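Local coordinates for protein endoribonuclease MazF4 (PDB 5XE2) that cleaves single-stranded mRNA within the sequence UCGCU as the toxin of a type II toxin-antitoxin pair whose cognate antitoxin is MazE4, at residues A20-N28 / D37-T45; V54-L62 / L83-I94. One frame throughout, in Å; residues are numbered along the deposited sequence.

Contact 1 (A20-N28 / D37-T45); sequences AKPWLIVSN and DVVAVRLTT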
loop_
_atom_site.group_PDB
_atom_site.type_symbol
_atom_site.label_atom_id
_atom_site.label_comp_id
_atom_site.label_asym_id
_atom_site.label_seq_id
_atom_site.Cartn_x
_atom_site.Cartn_y
_atom_site.Cartn_z
ATOM N N ALA A 20 -13.020 8.933 -12.579
ATOM C CA ALA A 20 -12.204 7.824 -13.059
ATOM C C ALA A 20 -10.763 8.243 -13.382
ATOM O O ALA A 20 -10.540 9.179 -14.153
ATOM C CB ALA A 20 -12.847 7.188 -14.283
ATOM N N LYS A 21 -9.800 7.544 -12.784
ATOM C CA LYS A 21 -8.383 7.726 -13.095
ATOM C C LYS A 21 -7.689 6.353 -13.193
ATOM O O LYS A 21 -8.245 5.353 -12.732
ATOM C CB LYS A 21 -7.724 8.635 -12.045
ATOM C CG LYS A 21 -8.120 10.118 -12.186
ATOM C CD LYS A 21 -6.923 11.066 -12.224
ATOM C CE LYS A 21 -7.048 12.122 -13.318
ATOM N NZ LYS A 21 -5.794 12.918 -13.456
ATOM N N PRO A 22 -6.500 6.300 -13.830
ATOM C CA PRO A 22 -5.771 5.038 -13.978
ATOM C C PRO A 22 -5.005 4.620 -12.732
ATOM O O PRO A 22 -4.407 5.462 -12.056
ATOM C CB PRO A 22 -4.809 5.306 -15.140
ATOM C CG PRO A 22 -4.633 6.776 -15.179
ATOM C CD PRO A 22 -5.857 7.402 -14.571
ATOM N N TRP A 23 -5.037 3.319 -12.455
ATOM C CA TRP A 23 -4.369 2.728 -11.306
ATOM C C TRP A 23 -3.531 1.554 -11.771
ATOM O O TRP A 23 -3.992 0.736 -12.563
ATOM C CB TRP A 23 -5.392 2.250 -10.273
ATOM C CG TRP A 23 -6.104 3.347 -9.557
ATOM C CD1 TRP A 23 -7.206 4.026 -9.989
ATOM C CD2 TRP A 23 -5.775 3.894 -8.269
ATOM N NE1 TRP A 23 -7.587 4.960 -9.052
ATOM C CE2 TRP A 23 -6.726 4.904 -7.988
ATOM C CE3 TRP A 23 -4.770 3.631 -7.326
ATOM C CZ2 TRP A 23 -6.705 5.652 -6.804
ATOM C CZ3 TRP A 23 -4.745 4.373 -6.150
ATOM C CH2 TRP A 23 -5.714 5.371 -5.899
ATOM N N LEU A 24 -2.307 1.480 -11.255
ATOM C CA LEU A 24 -1.371 0.403 -11.552
ATOM C C LEU A 24 -1.395 -0.670 -10.465
ATOM O O LEU A 24 -1.134 -0.363 -9.293
ATOM C CB LEU A 24 0.043 0.959 -11.653
ATOM C CG LEU A 24 1.155 -0.095 -11.719
ATOM C CD1 LEU A 24 1.170 -0.769 -13.074
ATOM C CD2 LEU A 24 2.506 0.507 -11.408
ATOM N N ILE A 25 -1.616 -1.921 -10.869
ATOM C CA ILE A 25 -1.687 -3.049 -9.924
ATOM C C ILE A 25 -0.285 -3.353 -9.376
ATOM O O ILE A 25 0.637 -3.623 -10.150
ATOM C CB ILE A 25 -2.227 -4.342 -10.587
ATOM C CG1 ILE A 25 -3.595 -4.119 -11.265
ATOM C CG2 ILE A 25 -2.304 -5.480 -9.563
ATOM C CD1 ILE A 25 -4.681 -3.603 -10.349
ATOM N N VAL A 26 -0.137 -3.310 -8.050
ATOM C CA VAL A 26 1.148 -3.637 -7.394
ATOM C C VAL A 26 1.120 -4.854 -6.458
ATOM O O VAL A 26 2.178 -5.325 -6.028
ATOM C CB VAL A 26 1.758 -2.404 -6.685
ATOM C CG1 VAL A 26 2.117 -1.343 -7.727
ATOM C CG2 VAL A 26 0.812 -1.817 -5.642
ATOM N N SER A 27 -0.064 -5.384 -6.166
ATOM C CA SER A 27 -0.173 -6.617 -5.392
ATOM C C SER A 27 0.333 -7.826 -6.193
ATOM O O SER A 27 0.332 -7.821 -7.423
ATOM C CB SER A 27 -1.612 -6.836 -4.901
ATOM O OG SER A 27 -2.564 -6.384 -5.845
ATOM N N ASN A 28 0.784 -8.847 -5.471
ATOM C CA ASN A 28 1.323 -10.053 -6.087
ATOM C C ASN A 28 0.241 -10.845 -6.826
ATOM O O ASN A 28 -0.944 -10.815 -6.449
ATOM C CB ASN A 28 2.046 -10.922 -5.044
ATOM C CG ASN A 28 1.089 -11.650 -4.105
ATOM O OD1 ASN A 28 0.389 -12.581 -4.511
ATOM N ND2 ASN A 28 1.066 -11.244 -2.846
ATOM N N ASP A 37 -9.968 -8.665 -4.214
ATOM C CA ASP A 37 -9.455 -7.314 -4.422
ATOM C C ASP A 37 -7.968 -7.319 -4.761
ATOM O O ASP A 37 -7.322 -8.368 -4.776
ATOM C CB ASP A 37 -9.769 -6.430 -3.197
ATOM C CG ASP A 37 -9.278 -7.019 -1.874
ATOM O OD1 ASP A 37 -8.316 -7.819 -1.842
ATOM O OD2 ASP A 37 -9.862 -6.647 -0.840
ATOM N N VAL A 38 -7.454 -6.133 -5.061
ATOM C CA VAL A 38 -6.050 -5.914 -5.404
ATOM C C VAL A 38 -5.567 -4.644 -4.710
ATOM O O VAL A 38 -6.368 -3.862 -4.197
ATOM C CB VAL A 38 -5.851 -5.741 -6.927
ATOM C CG1 VAL A 38 -6.288 -6.993 -7.682
ATOM C CG2 VAL A 38 -6.574 -4.496 -7.459
ATOM N N VAL A 39 -4.256 -4.447 -4.715
ATOM C CA VAL A 39 -3.649 -3.202 -4.284
ATOM C C VAL A 39 -3.037 -2.531 -5.505
ATOM O O VAL A 39 -2.435 -3.192 -6.361
ATOM C CB VAL A 39 -2.609 -3.409 -3.172
ATOM C CG1 VAL A 39 -1.922 -2.100 -2.816
ATOM C CG2 VAL A 39 -3.281 -3.990 -1.943
ATOM N N ALA A 40 -3.232 -1.215 -5.573
ATOM C CA ALA A 40 -2.798 -0.414 -6.695
ATOM C C ALA A 40 -2.280 0.955 -6.256
ATOM O O ALA A 40 -2.575 1.435 -5.151
ATOM C CB ALA A 40 -3.953 -0.248 -7.673
ATOM N N VAL A 41 -1.505 1.565 -7.149
ATOM C CA VAL A 41 -1.016 2.930 -6.991
ATOM C C VAL A 41 -1.481 3.802 -8.151
ATOM O O VAL A 41 -1.687 3.325 -9.289
ATOM C CB VAL A 41 0.521 3.014 -6.876
ATOM C CG1 VAL A 41 0.988 2.422 -5.552
ATOM C CG2 VAL A 41 1.218 2.351 -8.059
ATOM N N ARG A 42 -1.606 5.088 -7.854
ATOM C CA ARG A 42 -2.245 6.042 -8.750
ATOM C C ARG A 42 -1.303 6.460 -9.880
ATOM O O ARG A 42 -0.107 6.687 -9.662
ATOM C CB ARG A 42 -2.693 7.274 -7.956
ATOM C CG ARG A 42 -3.745 8.124 -8.643
ATOM C CD ARG A 42 -4.330 9.187 -7.705
ATOM N NE ARG A 42 -3.307 10.065 -7.086
ATOM C CZ ARG A 42 -3.478 11.357 -6.767
ATOM N NH1 ARG A 42 -4.636 11.999 -6.980
ATOM N NH2 ARG A 42 -2.470 12.036 -6.227
ATOM N N LEU A 43 -1.847 6.539 -11.088
ATOM C CA LEU A 43 -1.171 7.214 -12.194
ATOM C C LEU A 43 -1.748 8.612 -12.298
ATOM O O LEU A 43 -2.974 8.787 -12.193
ATOM C CB LEU A 43 -1.372 6.500 -13.527
ATOM C CG LEU A 43 -0.249 5.594 -14.007
ATOM C CD1 LEU A 43 -0.314 4.255 -13.280
ATOM C CD2 LEU A 43 -0.360 5.415 -15.519
ATOM N N THR A 44 -0.864 9.591 -12.518
ATOM C CA THR A 44 -1.243 10.993 -12.615
ATOM C C THR A 44 -0.456 11.699 -13.722
ATOM O O THR A 44 0.640 11.272 -14.100
ATOM C CB THR A 44 -1.073 11.732 -11.259
ATOM O OG1 THR A 44 -1.408 13.116 -11.413
ATOM C CG2 THR A 44 0.353 11.621 -10.727
ATOM N N THR A 45 -1.056 12.769 -14.244
ATOM C CA THR A 45 -0.384 13.676 -15.168
ATOM C C THR A 45 0.448 14.686 -14.388
ATOM O O THR A 45 1.314 15.350 -14.975
ATOM C CB THR A 45 -1.384 14.454 -16.038
ATOM O OG1 THR A 45 -2.224 15.252 -15.198
ATOM C CG2 THR A 45 -2.244 13.507 -16.860
#
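Trp23 lays its indole against the backbone of strand 37-44, and Arg42 covers one face of the ring. CB of Arg42 stands 4.1 Å from the centroid of the six-membered ring of Trp23, 16° off the normal, a CH-pi contact. The indole gets there because CG of Trp23 lies anti to its own carbonyl carbon (chi1 -70°), which brings CE3 within 3.4 Å of Val41 C. The small methyl of Ala40, next along the same face and 3.9 Å from Trp23 CB by its own CB, probably helps to make room for the indole. Further along, CD1 of Ile25 meets CG2 of Val38 at 3.6 Å, the two side chains crossing at about a right angle. On the side of Leu24 and Val41 the contacts are apolar: Leu24 CB touches Leu43 CD1, and the Val26 and Val41 side chains cross, CG1 of Val26 against CG2 of Val41. Met91 and Ile94 of helix 88-101 pack on Leu24, Leu98 on both valines.

Where strand 21-25 ends, Ser27 takes over the pairing. Its OG, set between the backbone N and the carbonyl carbon, accepts from Val39 N at 2.8 Å in a nearly straight bond (171°), while Val39 O receives both Val26 N and Ser27 N. Asn32 holds the buried Ser27 hydroxyl as well. Backbone bonds such as Leu24 N to Val41 O (2.8 Å) fix the register of two neighbouring antiparallel strands in the strongly twisted, SH3-like sheet of the PemK/MazF fold.

Contact 2 (V54-L62 / L83-I94); sequences VAMGPSDPL and LGEVTPATMNKI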
loop_
_atom_site.group_PDB
_atom_site.type_symbol
_atom_site.label_atom_id
_atom_site.label_comp_id
_atom_site.label_asym_id
_atom_site.label_seq_id
_atom_site.Cartn_x
_atom_site.Cartn_y
_atom_site.Cartn_z
ATOM N N VAL A 54 7.455 7.938 -10.079
ATOM C CA VAL A 54 8.150 7.286 -11.190
ATOM C C VAL A 54 7.523 7.749 -12.504
ATOM O O VAL A 54 6.355 7.497 -12.750
ATOM C CB VAL A 54 8.068 5.739 -11.092
ATOM C CG1 VAL A 54 8.845 5.084 -12.229
ATOM C CG2 VAL A 54 8.601 5.259 -9.746
ATOM N N ALA A 55 8.306 8.427 -13.338
ATOM C CA ALA A 55 7.854 8.825 -14.664
ATOM C C ALA A 55 7.806 7.610 -15.586
ATOM O O ALA A 55 8.715 6.772 -15.586
ATOM C CB ALA A 55 8.781 9.894 -15.254
ATOM N N MET A 56 6.745 7.526 -16.380
ATOM C CA MET A 56 6.666 6.534 -17.437
ATOM C C MET A 56 7.710 6.879 -18.489
ATOM O O MET A 56 8.051 8.052 -18.672
ATOM C CB MET A 56 5.281 6.528 -18.076
ATOM C CG MET A 56 4.147 6.092 -17.165
ATOM S SD MET A 56 4.363 4.423 -16.506
ATOM C CE MET A 56 2.702 4.053 -15.982
ATOM N N GLY A 57 8.217 5.850 -19.156
ATOM C CA GLY A 57 9.302 5.990 -20.126
ATOM C C GLY A 57 8.832 5.801 -21.554
ATOM O O GLY A 57 7.678 5.417 -21.791
ATOM N N PRO A 58 9.735 6.045 -22.525
ATOM C CA PRO A 58 9.345 5.995 -23.931
ATOM C C PRO A 58 8.890 4.616 -24.420
ATOM O O PRO A 58 8.254 4.551 -25.463
ATOM C CB PRO A 58 10.609 6.459 -24.670
ATOM C CG PRO A 58 11.730 6.163 -23.739
ATOM C CD PRO A 58 11.170 6.345 -22.358
ATOM N N SER A 59 9.194 3.543 -23.678
ATOM C CA SER A 59 8.726 2.190 -24.000
ATOM C C SER A 59 7.444 1.768 -23.282
ATOM O O SER A 59 6.907 0.708 -23.590
ATOM C CB SER A 59 9.830 1.174 -23.690
ATOM O OG SER A 59 11.016 1.500 -24.397
ATOM N N ASP A 60 6.961 2.569 -22.323
ATOM C CA ASP A 60 5.743 2.226 -21.581
ATOM C C ASP A 60 4.496 2.577 -22.387
ATOM O O ASP A 60 4.559 3.430 -23.263
ATOM C CB ASP A 60 5.704 2.928 -20.218
ATOM C CG ASP A 60 6.694 2.345 -19.251
ATOM O OD1 ASP A 60 6.624 1.124 -18.993
ATOM O OD2 ASP A 60 7.561 3.102 -18.776
ATOM N N PRO A 61 3.360 1.920 -22.089
ATOM C CA PRO A 61 2.103 2.135 -22.820
ATOM C C PRO A 61 1.368 3.452 -22.528
ATOM O O PRO A 61 0.434 3.802 -23.253
ATOM C CB PRO A 61 1.237 0.963 -22.344
ATOM C CG PRO A 61 1.745 0.682 -20.974
ATOM C CD PRO A 61 3.231 0.804 -21.133
ATOM N N LEU A 62 1.748 4.144 -21.458
ATOM C CA LEU A 62 1.065 5.347 -21.030
ATOM C C LEU A 62 2.089 6.428 -20.721
ATOM O O LEU A 62 3.254 6.130 -20.428
ATOM C CB LEU A 62 0.226 5.041 -19.790
ATOM C CG LEU A 62 -0.819 3.924 -19.953
ATOM C CD1 LEU A 62 -1.144 3.256 -18.630
ATOM C CD2 LEU A 62 -2.076 4.455 -20.621
ATOM N N LEU A 83 -5.716 -0.675 -19.707
ATOM C CA LEU A 83 -4.966 0.342 -20.452
ATOM C C LEU A 83 -3.586 -0.089 -20.947
ATOM O O LEU A 83 -3.003 0.581 -21.798
ATOM C CB LEU A 83 -4.805 1.591 -19.591
ATOM C CG LEU A 83 -6.079 2.287 -19.109
ATOM C CD1 LEU A 83 -5.722 3.657 -18.560
ATOM C CD2 LEU A 83 -7.111 2.412 -20.222
ATOM N N GLY A 84 -3.067 -1.191 -20.419
ATOM C CA GLY A 84 -1.776 -1.701 -20.832
ATOM C C GLY A 84 -0.964 -2.186 -19.654
ATOM O O GLY A 84 -1.450 -2.240 -18.520
ATOM N N GLU A 85 0.282 -2.530 -19.956
ATOM C CA GLU A 85 1.189 -3.166 -19.027
ATOM C C GLU A 85 2.506 -2.397 -19.012
ATOM O O GLU A 85 3.110 -2.161 -20.059
ATOM C CB GLU A 85 1.421 -4.603 -19.462
ATOM C CG GLU A 85 2.198 -5.440 -18.462
ATOM C CD GLU A 85 2.232 -6.911 -18.830
ATOM O OE1 GLU A 85 1.551 -7.314 -19.806
ATOM O OE2 GLU A 85 2.944 -7.668 -18.130
ATOM N N VAL A 86 2.932 -2.013 -17.814
ATOM C CA VAL A 86 4.165 -1.267 -17.619
ATOM C C VAL A 86 5.358 -2.191 -17.868
ATOM O O VAL A 86 5.290 -3.397 -17.589
ATOM C CB VAL A 86 4.171 -0.635 -16.203
ATOM C CG1 VAL A 86 5.522 -0.070 -15.836
ATOM C CG2 VAL A 86 3.115 0.460 -16.138
ATOM N N THR A 87 6.436 -1.634 -18.416
ATOM C CA THR A 87 7.621 -2.431 -18.752
ATOM C C THR A 87 8.297 -2.946 -17.471
ATOM O O THR A 87 8.148 -2.333 -16.407
ATOM C CB THR A 87 8.653 -1.624 -19.554
ATOM O OG1 THR A 87 9.022 -0.454 -18.817
ATOM C CG2 THR A 87 8.105 -1.227 -20.926
ATOM N N PRO A 88 9.017 -4.083 -17.557
ATOM C CA PRO A 88 9.798 -4.540 -16.408
ATOM C C PRO A 88 10.791 -3.516 -15.874
ATOM O O PRO A 88 10.951 -3.411 -14.662
ATOM C CB PRO A 88 10.525 -5.765 -16.954
ATOM C CG PRO A 88 9.567 -6.327 -17.948
ATOM C CD PRO A 88 8.935 -5.127 -18.599
ATOM N N ALA A 89 11.445 -2.769 -16.764
ATOM C CA ALA A 89 12.330 -1.677 -16.357
ATOM C C ALA A 89 11.606 -0.650 -15.486
ATOM O O ALA A 89 12.081 -0.307 -14.409
ATOM C CB ALA A 89 12.932 -0.984 -17.575
ATOM N N THR A 90 10.464 -0.156 -15.956
ATOM C CA THR A 90 9.704 0.828 -15.177
ATOM C C THR A 90 9.162 0.213 -13.871
ATOM O O THR A 90 9.157 0.885 -12.843
ATOM C CB THR A 90 8.603 1.499 -16.020
ATOM O OG1 THR A 90 9.214 2.221 -17.099
ATOM C CG2 THR A 90 7.761 2.488 -15.184
ATOM N N MET A 91 8.755 -1.062 -13.901
ATOM C CA MET A 91 8.283 -1.750 -12.679
ATOM C C MET A 91 9.357 -1.855 -11.596
ATOM O O MET A 91 9.038 -1.753 -10.407
ATOM C CB MET A 91 7.729 -3.153 -12.977
ATOM C CG MET A 91 6.312 -3.193 -13.529
ATOM S SD MET A 91 5.076 -2.260 -12.586
ATOM C CE MET A 91 5.109 -3.047 -10.988
ATOM N N ASN A 92 10.616 -2.057 -12.003
ATOM C CA ASN A 92 11.737 -2.103 -11.054
ATOM C C ASN A 92 11.923 -0.794 -10.312
ATOM O O ASN A 92 12.202 -0.803 -9.119
ATOM C CB ASN A 92 13.053 -2.493 -11.748
ATOM C CG ASN A 92 13.162 -3.986 -12.016
ATOM O OD1 ASN A 92 12.554 -4.807 -11.327
ATOM N ND2 ASN A 92 13.951 -4.347 -13.015
ATOM N N LYS A 93 11.771 0.324 -11.021
ATOM C CA LYS A 93 11.755 1.653 -10.396
ATOM C C LYS A 93 10.575 1.776 -9.440
ATOM O O LYS A 93 10.708 2.331 -8.357
ATOM C CB LYS A 93 11.651 2.769 -11.442
ATOM C CG LYS A 93 12.829 2.876 -12.394
ATOM C CD LYS A 93 12.591 3.980 -13.416
ATOM C CE LYS A 93 13.494 3.835 -14.620
ATOM N NZ LYS A 93 13.202 4.870 -15.656
ATOM N N ILE A 94 9.420 1.262 -9.859
ATOM C CA ILE A 94 8.228 1.268 -9.013
ATOM C C ILE A 94 8.453 0.445 -7.746
ATOM O O ILE A 94 8.033 0.869 -6.674
ATOM C CB ILE A 94 6.960 0.823 -9.784
ATOM C CG1 ILE A 94 6.599 1.885 -10.825
ATOM C CG2 ILE A 94 5.780 0.599 -8.833
ATOM C CD1 ILE A 94 5.741 1.370 -11.956
HETATM O O HOH W 1 10.646 4.666 -16.421
#
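The N-terminus of helix 88-101 is tied to the loop after strand 53-55 by one carboxylate, that of Asp60, which closes a type I turn beginning at Gly57. Asp60 OD1 accepts from Thr87 N at 2.8 Å, almost along its C-O axis, and also from Thr87 OG1, which meets it on the syn side but 34° out of the carboxylate plane. Asp60 OD2 takes Thr90 OG1 on its syn lone pair at 2.5 Å and Gly57 N on its anti one. Four donors thus fix the rotation of the carboxylate, and the nearby helix N-terminus probably helps to stabilise its negative charge.

Thr87 is the N-cap of that helix: chi1 of 57° sets OG1 between its backbone N and carbonyl carbon, where it accepts from Thr90 N while donating to Asp60. Threonine suits both the N-cap and the first turn by pairing a hydroxyl with a methyl. CG2 of Thr87 packs on Ser59 O, and CG2 of Thr90 faces Met56 SD and Val54 CG1. A water bridges Thr90 OG1, Ala55 O and Lys93 NZ; the extended chain of Lys93 passes obliquely across Val54, whose CG1 lies 3.7 Å from Lys93 CB.

Met56, bent at chi2, turns back so that its CE reaches Val86 CG2 at 3.6 Å, and Leu62 crosses Leu83 at about a right angle, Leu62 CD2 4.1 Å from Leu83 CB. Exposed Pro61 sets its CD 3.2 Å from Glu85 O, beside Gly84, whose positive phi suits a residue without CB, and where a CB would also run into Pro61.

Contact 1 lies near the centre of the chain and is almost wholly buried, whereas contact 2 is partly exposed, its centre about 13 Å away from that of contact 1. Adjacent strands of one sheet meet in the first through regular backbone pairing and apolar side chains; in the second, a loop meets a strand end and a helix start, and a charged carboxylate, hydroxyls and a water do much of the joining. The two share an apolar layer on the sheet, covered by helix 88-101 at Leu24 and by the loop 56-62 at Leu43. Leu24 touches Ile94 CD1 with CD2 (3.4 Å) and Val86 CG2 with CD1, while Leu43 CD2 lies 3.4 Å from Met56 CE and close to Leu62.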